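Local coordinates for protein Cif (Cell cycle inhibiting factor) (Escherichia coli, PDB 3EFY) that deamidates a glutamine side chain of host NEDD8 to glutamate, shutting down cullin-RING ubiquitin ligases and blocking the host cell cycle, at residues A[40-43]-A[44-48]; A[109-113]-A[114-118]; A[164-168]-A[169-173]. All blocks are in the same frame, centred on the assembly; numbering follows the deposited sequence.

Contact 1: residues A[40-43]-A[44-48]; sequences EQLQ and ERLSC
L46 lies one turn after L42 on the same helix, and its side chain is the one to follow outward. Its CB sits 3.6 Å from the carbonyl oxygen L42 O. CG, held anti to its own carbonyl carbon (chi1 -68°), comes closer still, with L46 CG 3.3 Å from L42 O, and also rests near L42 CD1. At the end of the branch L46 CD1 lies against L42 CG at 3.8 Å, while CD2 reaches L42 CD1, and the two leucine side chains meet at a slant, branch against branch. The backbone bond from L46 N to L42 O, 2.8 Å long, joins the same two residues.

One residue further along, Q43 O is gripped twice: S47 N at 3.1 Å and S47 OG at 3.0 Å approach from opposite faces of its carbonyl plane. The serine hydroxyl donates back into its own helix, as helical serines often do. On the E44 side, a water donates to both E40 O and E44 OE2, tying the bent glutamate side chain to the preceding turn.

This amphipathic helix, 39-47, turns its leucines inward and its polar residues outward. L42 packs on F120 of helix 113-124 and on F161 of strand 159-166; L46 meets C117, also on helix 113-124, and R45 touches L163 of the strand.

Contact 2: residues A[109-113]-A[114-118]; sequences TPILL and DDICN
Between L112 and I116 the backbone passes from a short strand into a helix, and L112 O, at the N-cap residue, accepts D115 N at 2.9 Å, from well above the carbonyl plane, and, weakly, I116 N at 3.4 Å. The first regular turn follows at once, with C117 N bonded to L113 O at 3.0 Å.

L113 faces the interior, and its CD1 is the busy branch, lying 3.9 Å from C117 SG and 4.0 Å from I116 CG2. Its chi1 of -180° sets CG anti to the backbone N, and chi2 of 60° then brings CD1 to both partners. I111, still in the strand, extends its CD1 to I116 CB at 4.1 Å, an oblique apolar contact that joins this strand residue to the helix. I116 itself continues inward to L84, L136 and F137, and its side chain is about 9 Å from those of the active-site residues H66 and Q86.

D115 behaves differently. Its OD2 lies over the L112 side chain, near CB and CD1, and accepts a bond from a water that in turn accepts from L112 N, the amide of the N-cap residue itself.

With leucine at the N-cap position, the residue has no polar side-chain atom to cap the helix. A negative charge at this end, such as that of D115, would probably suit the helix dipole.

Contact 3: residues A[164-168]-A[169-173]; sequences FEYDT and DNIEK
T168 and E172 lie side by side across one turn of helix, their side chains pointing the same way. T168 carries OG1 anti to its backbone N (chi1 -178°), which turns the hydroxyl along the helix toward the glutamate; OG1 and E172 OE1 end up 3.6 Å apart, a loose polar approach. The glutamate comes across the T168 carbonyl on its way out, with E172 CG 3.3 Å from T168 O. That same oxygen accepts E172 N at 3.2 Å.

I171 is turned differently, its CG2 branch folded back over the start of the helix. This methyl lies 3.2 Å from T168 O, and it also meets the Y166 ring obliquely, I171 CG2 to Y166 CE1 being 4.3 Å. At this single oblique touch the ring borders the first turn of the helix.

D167 occupies the N-cap position, but its carboxylate makes no capping bond. Its main chain starts the helix: D167 O accepts N170 N at 2.9 Å, with a weak second bond from I171 N.

The junction joins strand 159-166, an outer strand of the sheet, to helix 168-184. Y166 pairs with S54 through the backbone, stacks edge-to-face with F21 of helix 10-22, and hydrogen-bonds through OH to D71 OD1 of strand 66-72. I171 reaches L20 on helix 10-22. In the crystal assembly I171 also packs on L188 of the second subunit, a residue of the C-terminal expression tag.

Overall arrangement
This chain is the C-terminal part of the full-length effector, from a family grouped with the papain-like (CA clan) enzymes. Contact 1 lies within one surface helix and is mostly exposed, whereas contacts 2 and 3 are partly buried strand-to-helix junctions at the outer strands, 111-112 and 159-166, of one antiparallel sheet. Contacts 1 and 2 touch, L46 CD1 packing on C117 SG; contact 3 stays apart from both. Chemistry follows place: leucine packing in contact 1; apolar packing with a cysteine sulfur, some 9 Å from active-site side chains, plus an outer water-linked aspartate in contact 2; a tyrosine-isoleucine touch beside a polar threonine-glutamate pair in contact 3, which reaches a tag residue of the second subunit.

Contact 1: residues A[40-43]-A[44-48]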
# COMPACT_ATOMS: atom_id res chain seq x y z
N GLU A 40 -0.51 -1.91 -29.79
CA GLU A 40 0.57 -2.20 -30.73
C GLU A 40 1.91 -2.19 -30.02
O GLU A 40 2.74 -3.07 -30.24
CB GLU A 40 0.54 -1.20 -31.88
CG GLU A 40 1.78 -1.04 -32.72
CD GLU A 40 1.69 0.27 -33.54
OE1 GLU A 40 2.33 1.29 -33.16
OE2 GLU A 40 0.92 0.27 -34.51
N GLN A 41 2.11 -1.21 -29.15
CA GLN A 41 3.30 -1.15 -28.35
C GLN A 41 3.48 -2.38 -27.44
O GLN A 41 4.56 -2.96 -27.31
CB GLN A 41 3.21 0.11 -27.50
CG GLN A 41 4.43 0.74 -27.18
CD GLN A 41 4.21 2.15 -26.57
OE1 GLN A 41 3.07 2.66 -26.44
NE2 GLN A 41 5.31 2.77 -26.20
N LEU A 42 2.41 -2.78 -26.76
CA LEU A 42 2.45 -3.93 -25.91
C LEU A 42 2.80 -5.20 -26.73
O LEU A 42 3.63 -5.99 -26.31
CB LEU A 42 1.07 -4.15 -25.23
CG LEU A 42 1.02 -5.46 -24.43
CD1 LEU A 42 1.97 -5.43 -23.22
CD2 LEU A 42 -0.40 -5.78 -23.97
N GLN A 43 2.21 -5.35 -27.91
CA GLN A 43 2.46 -6.54 -28.76
C GLN A 43 3.98 -6.63 -29.13
O GLN A 43 4.58 -7.72 -29.07
CB GLN A 43 1.56 -6.55 -30.00
CG GLN A 43 0.07 -6.77 -29.68
CD GLN A 43 -0.85 -6.52 -30.86
OE1 GLN A 43 -0.52 -5.75 -31.79
NE2 GLN A 43 -2.05 -7.13 -30.83
N GLU A 44 4.56 -5.48 -29.42
CA GLU A 44 6.03 -5.42 -29.65
C GLU A 44 6.80 -5.80 -28.43
O GLU A 44 7.75 -6.59 -28.53
CB GLU A 44 6.48 -4.08 -30.23
CG GLU A 44 5.91 -3.79 -31.60
CD GLU A 44 6.52 -4.67 -32.66
OE1 GLU A 44 7.77 -4.86 -32.64
OE2 GLU A 44 5.75 -5.18 -33.50
N ARG A 45 6.43 -5.26 -27.25
CA ARG A 45 7.14 -5.56 -26.03
C ARG A 45 7.05 -7.07 -25.73
O ARG A 45 7.99 -7.67 -25.23
CB ARG A 45 6.62 -4.73 -24.86
CG ARG A 45 7.01 -3.22 -24.92
CD ARG A 45 8.56 -2.99 -24.62
NE ARG A 45 8.95 -3.54 -23.34
CZ ARG A 45 8.71 -2.97 -22.16
NH1 ARG A 45 8.09 -1.78 -22.08
NH2 ARG A 45 9.03 -3.58 -21.05
N LEU A 46 5.86 -7.66 -25.95
CA LEU A 46 5.70 -9.07 -25.58
C LEU A 46 6.56 -9.96 -26.49
O LEU A 46 7.10 -10.98 -26.03
CB LEU A 46 4.23 -9.46 -25.62
CG LEU A 46 3.33 -8.81 -24.55
CD1 LEU A 46 1.88 -9.18 -24.81
CD2 LEU A 46 3.77 -9.10 -23.10
N SER A 47 6.73 -9.54 -27.73
CA SER A 47 7.52 -10.29 -28.72
C SER A 47 8.97 -10.43 -28.32
O SER A 47 9.62 -11.46 -28.68
CB SER A 47 7.41 -9.66 -30.10
OG SER A 47 6.07 -9.78 -30.58
N CYS A 48 9.49 -9.45 -27.58
CA CYS A 48 10.88 -9.44 -27.10
C CYS A 48 11.04 -9.48 -25.58
O CYS A 48 12.12 -9.17 -25.04
CB CYS A 48 11.62 -8.26 -27.70
SG CYS A 48 11.03 -6.66 -27.19
O HOH W 1 2.81 -4.36 -32.62

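Contact 2: residues A[109-113]-A[114-118]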
# COMPACT_ATOMS: atom_id res chain seq x y z
N THR A 109 -5.21 -20.77 -10.68
CA THR A 109 -4.84 -21.55 -11.86
C THR A 109 -4.22 -20.66 -12.94
O THR A 109 -4.88 -19.71 -13.39
CB THR A 109 -6.08 -22.26 -12.38
OG1 THR A 109 -6.50 -23.18 -11.36
CG2 THR A 109 -5.79 -23.08 -13.65
N PRO A 110 -3.01 -20.98 -13.40
CA PRO A 110 -2.44 -20.19 -14.48
C PRO A 110 -3.19 -20.32 -15.80
O PRO A 110 -3.85 -21.36 -16.09
CB PRO A 110 -1.04 -20.75 -14.63
CG PRO A 110 -1.12 -22.10 -14.19
CD PRO A 110 -2.13 -22.11 -13.07
N ILE A 111 -3.11 -19.25 -16.57
CA ILE A 111 -3.63 -19.20 -17.91
C ILE A 111 -2.46 -19.08 -18.88
O ILE A 111 -1.32 -19.05 -18.42
CB ILE A 111 -4.65 -18.06 -18.13
CG1 ILE A 111 -3.97 -16.71 -17.95
CG2 ILE A 111 -5.85 -18.28 -17.16
CD1 ILE A 111 -4.84 -15.49 -18.37
N LEU A 112 -2.73 -19.10 -20.17
CA LEU A 112 -1.70 -18.86 -21.20
C LEU A 112 -1.73 -17.38 -21.54
O LEU A 112 -2.78 -16.80 -21.87
CB LEU A 112 -1.94 -19.66 -22.46
CG LEU A 112 -1.80 -21.19 -22.31
CD1 LEU A 112 -2.13 -21.89 -23.66
CD2 LEU A 112 -0.41 -21.55 -21.82
N LEU A 113 -0.57 -16.75 -21.47
CA LEU A 113 -0.44 -15.39 -21.93
C LEU A 113 -0.97 -15.21 -23.34
O LEU A 113 -1.63 -14.23 -23.64
CB LEU A 113 1.03 -14.94 -21.81
CG LEU A 113 1.34 -13.51 -22.25
CD1 LEU A 113 0.53 -12.48 -21.43
CD2 LEU A 113 2.84 -13.23 -22.05
N ASP A 114 -0.73 -16.20 -24.22
CA ASP A 114 -1.23 -16.12 -25.57
C ASP A 114 -2.77 -16.02 -25.65
O ASP A 114 -3.28 -15.41 -26.58
CB ASP A 114 -0.84 -17.36 -26.36
CG ASP A 114 0.61 -17.38 -26.77
OD1 ASP A 114 1.28 -16.34 -26.73
OD2 ASP A 114 1.05 -18.48 -27.14
N ASP A 115 -3.47 -16.66 -24.71
CA ASP A 115 -4.94 -16.66 -24.73
C ASP A 115 -5.48 -15.27 -24.37
O ASP A 115 -6.46 -14.79 -25.00
CB ASP A 115 -5.52 -17.70 -23.81
CG ASP A 115 -5.42 -19.13 -24.39
OD1 ASP A 115 -5.28 -19.26 -25.62
OD2 ASP A 115 -5.49 -20.08 -23.59
N ILE A 116 -4.88 -14.62 -23.38
CA ILE A 116 -5.37 -13.27 -23.01
C ILE A 116 -4.97 -12.27 -24.11
O ILE A 116 -5.72 -11.37 -24.45
CB ILE A 116 -4.97 -12.84 -21.55
CG1 ILE A 116 -5.60 -11.48 -21.20
CG2 ILE A 116 -3.48 -12.76 -21.39
CD1 ILE A 116 -7.02 -11.52 -20.87
N CYS A 117 -3.79 -12.44 -24.71
CA CYS A 117 -3.38 -11.65 -25.85
C CYS A 117 -4.28 -11.80 -27.09
O CYS A 117 -4.59 -10.84 -27.80
CB CYS A 117 -1.90 -11.90 -26.16
SG CYS A 117 -0.86 -11.18 -24.85
N ASN A 118 -4.71 -13.01 -27.35
CA ASN A 118 -5.65 -13.25 -28.43
C ASN A 118 -6.94 -12.50 -28.14
O ASN A 118 -7.51 -11.87 -29.03
CB ASN A 118 -5.95 -14.73 -28.57
CG ASN A 118 -7.01 -15.01 -29.66
OD1 ASN A 118 -8.17 -15.34 -29.37
ND2 ASN A 118 -6.61 -14.84 -30.93
O HOH W 2 -5.41 -19.95 -20.93

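Contact 3: residues A[164-168]-A[169-173]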
# COMPACT_ATOMS: atom_id res chain seq x y z
N PHE A 164 5.35 -3.11 -16.15
CA PHE A 164 6.49 -2.95 -15.26
C PHE A 164 7.18 -4.27 -14.96
O PHE A 164 6.51 -5.29 -14.73
CB PHE A 164 6.07 -2.36 -13.91
CG PHE A 164 5.59 -0.94 -13.93
CD1 PHE A 164 4.29 -0.64 -14.29
CD2 PHE A 164 6.41 0.09 -13.49
CE1 PHE A 164 3.82 0.68 -14.23
CE2 PHE A 164 5.92 1.41 -13.43
CZ PHE A 164 4.61 1.67 -13.81
N GLU A 165 8.52 -4.28 -14.85
CA GLU A 165 9.20 -5.40 -14.24
C GLU A 165 8.98 -5.42 -12.74
O GLU A 165 8.90 -4.36 -12.11
CB GLU A 165 10.71 -5.30 -14.57
CG GLU A 165 11.49 -6.50 -14.07
CD GLU A 165 13.00 -6.45 -14.32
OE1 GLU A 165 13.46 -5.55 -15.09
OE2 GLU A 165 13.69 -7.34 -13.71
N TYR A 166 8.85 -6.60 -12.14
CA TYR A 166 8.81 -6.70 -10.70
C TYR A 166 9.78 -7.76 -10.18
O TYR A 166 10.18 -8.64 -10.95
CB TYR A 166 7.40 -6.99 -10.20
CG TYR A 166 6.86 -8.40 -10.40
CD1 TYR A 166 7.07 -9.41 -9.43
CD2 TYR A 166 6.13 -8.74 -11.52
CE1 TYR A 166 6.57 -10.64 -9.58
CE2 TYR A 166 5.61 -9.99 -11.68
CZ TYR A 166 5.81 -10.97 -10.70
OH TYR A 166 5.29 -12.25 -10.81
N ASP A 167 10.09 -7.63 -8.90
CA ASP A 167 10.94 -8.58 -8.16
C ASP A 167 10.07 -9.35 -7.20
O ASP A 167 9.33 -8.76 -6.43
CB ASP A 167 11.96 -7.80 -7.37
CG ASP A 167 12.91 -7.06 -8.24
OD1 ASP A 167 13.38 -7.65 -9.24
OD2 ASP A 167 13.21 -5.89 -7.91
N THR A 168 10.19 -10.67 -7.25
CA THR A 168 9.38 -11.51 -6.39
C THR A 168 9.60 -11.22 -4.90
O THR A 168 8.66 -11.30 -4.13
CB THR A 168 9.62 -12.96 -6.74
OG1 THR A 168 8.78 -13.79 -5.93
CG2 THR A 168 11.08 -13.27 -6.54
N ASP A 169 10.80 -10.78 -4.52
CA ASP A 169 11.07 -10.41 -3.12
C ASP A 169 10.23 -9.21 -2.67
O ASP A 169 9.84 -9.11 -1.51
CB ASP A 169 12.54 -10.04 -2.94
CG ASP A 169 13.45 -11.21 -2.93
OD1 ASP A 169 13.01 -12.39 -2.82
OD2 ASP A 169 14.67 -10.94 -3.04
N ASN A 170 9.90 -8.33 -3.60
CA ASN A 170 9.16 -7.16 -3.24
C ASN A 170 7.67 -7.44 -3.01
O ASN A 170 7.05 -6.92 -2.06
CB ASN A 170 9.32 -6.15 -4.33
CG ASN A 170 8.98 -4.84 -3.89
OD1 ASN A 170 8.05 -4.21 -4.40
ND2 ASN A 170 9.72 -4.36 -2.88
N ILE A 171 7.09 -8.24 -3.88
CA ILE A 171 5.66 -8.60 -3.70
C ILE A 171 5.52 -9.35 -2.38
O ILE A 171 4.58 -9.09 -1.61
CB ILE A 171 5.05 -9.33 -4.94
CG1 ILE A 171 3.59 -9.77 -4.69
CG2 ILE A 171 5.82 -10.58 -5.35
CD1 ILE A 171 2.62 -8.63 -4.36
N GLU A 172 6.48 -10.21 -2.07
CA GLU A 172 6.43 -10.98 -0.83
C GLU A 172 6.45 -10.04 0.36
O GLU A 172 5.63 -10.19 1.24
CB GLU A 172 7.60 -11.96 -0.72
CG GLU A 172 7.55 -13.15 -1.63
CD GLU A 172 8.85 -13.96 -1.63
OE1 GLU A 172 8.96 -14.85 -2.50
OE2 GLU A 172 9.74 -13.70 -0.77
N LYS A 173 7.38 -9.07 0.38
CA LYS A 173 7.50 -8.11 1.45
C LYS A 173 6.22 -7.27 1.59
O LYS A 173 5.73 -7.08 2.69
CB LYS A 173 8.68 -7.17 1.20
CG LYS A 173 8.69 -5.90 2.05
CD LYS A 173 9.61 -4.76 1.50
CE LYS A 173 9.32 -4.32 -0.00
NZ LYS A 173 8.41 -3.11 -0.25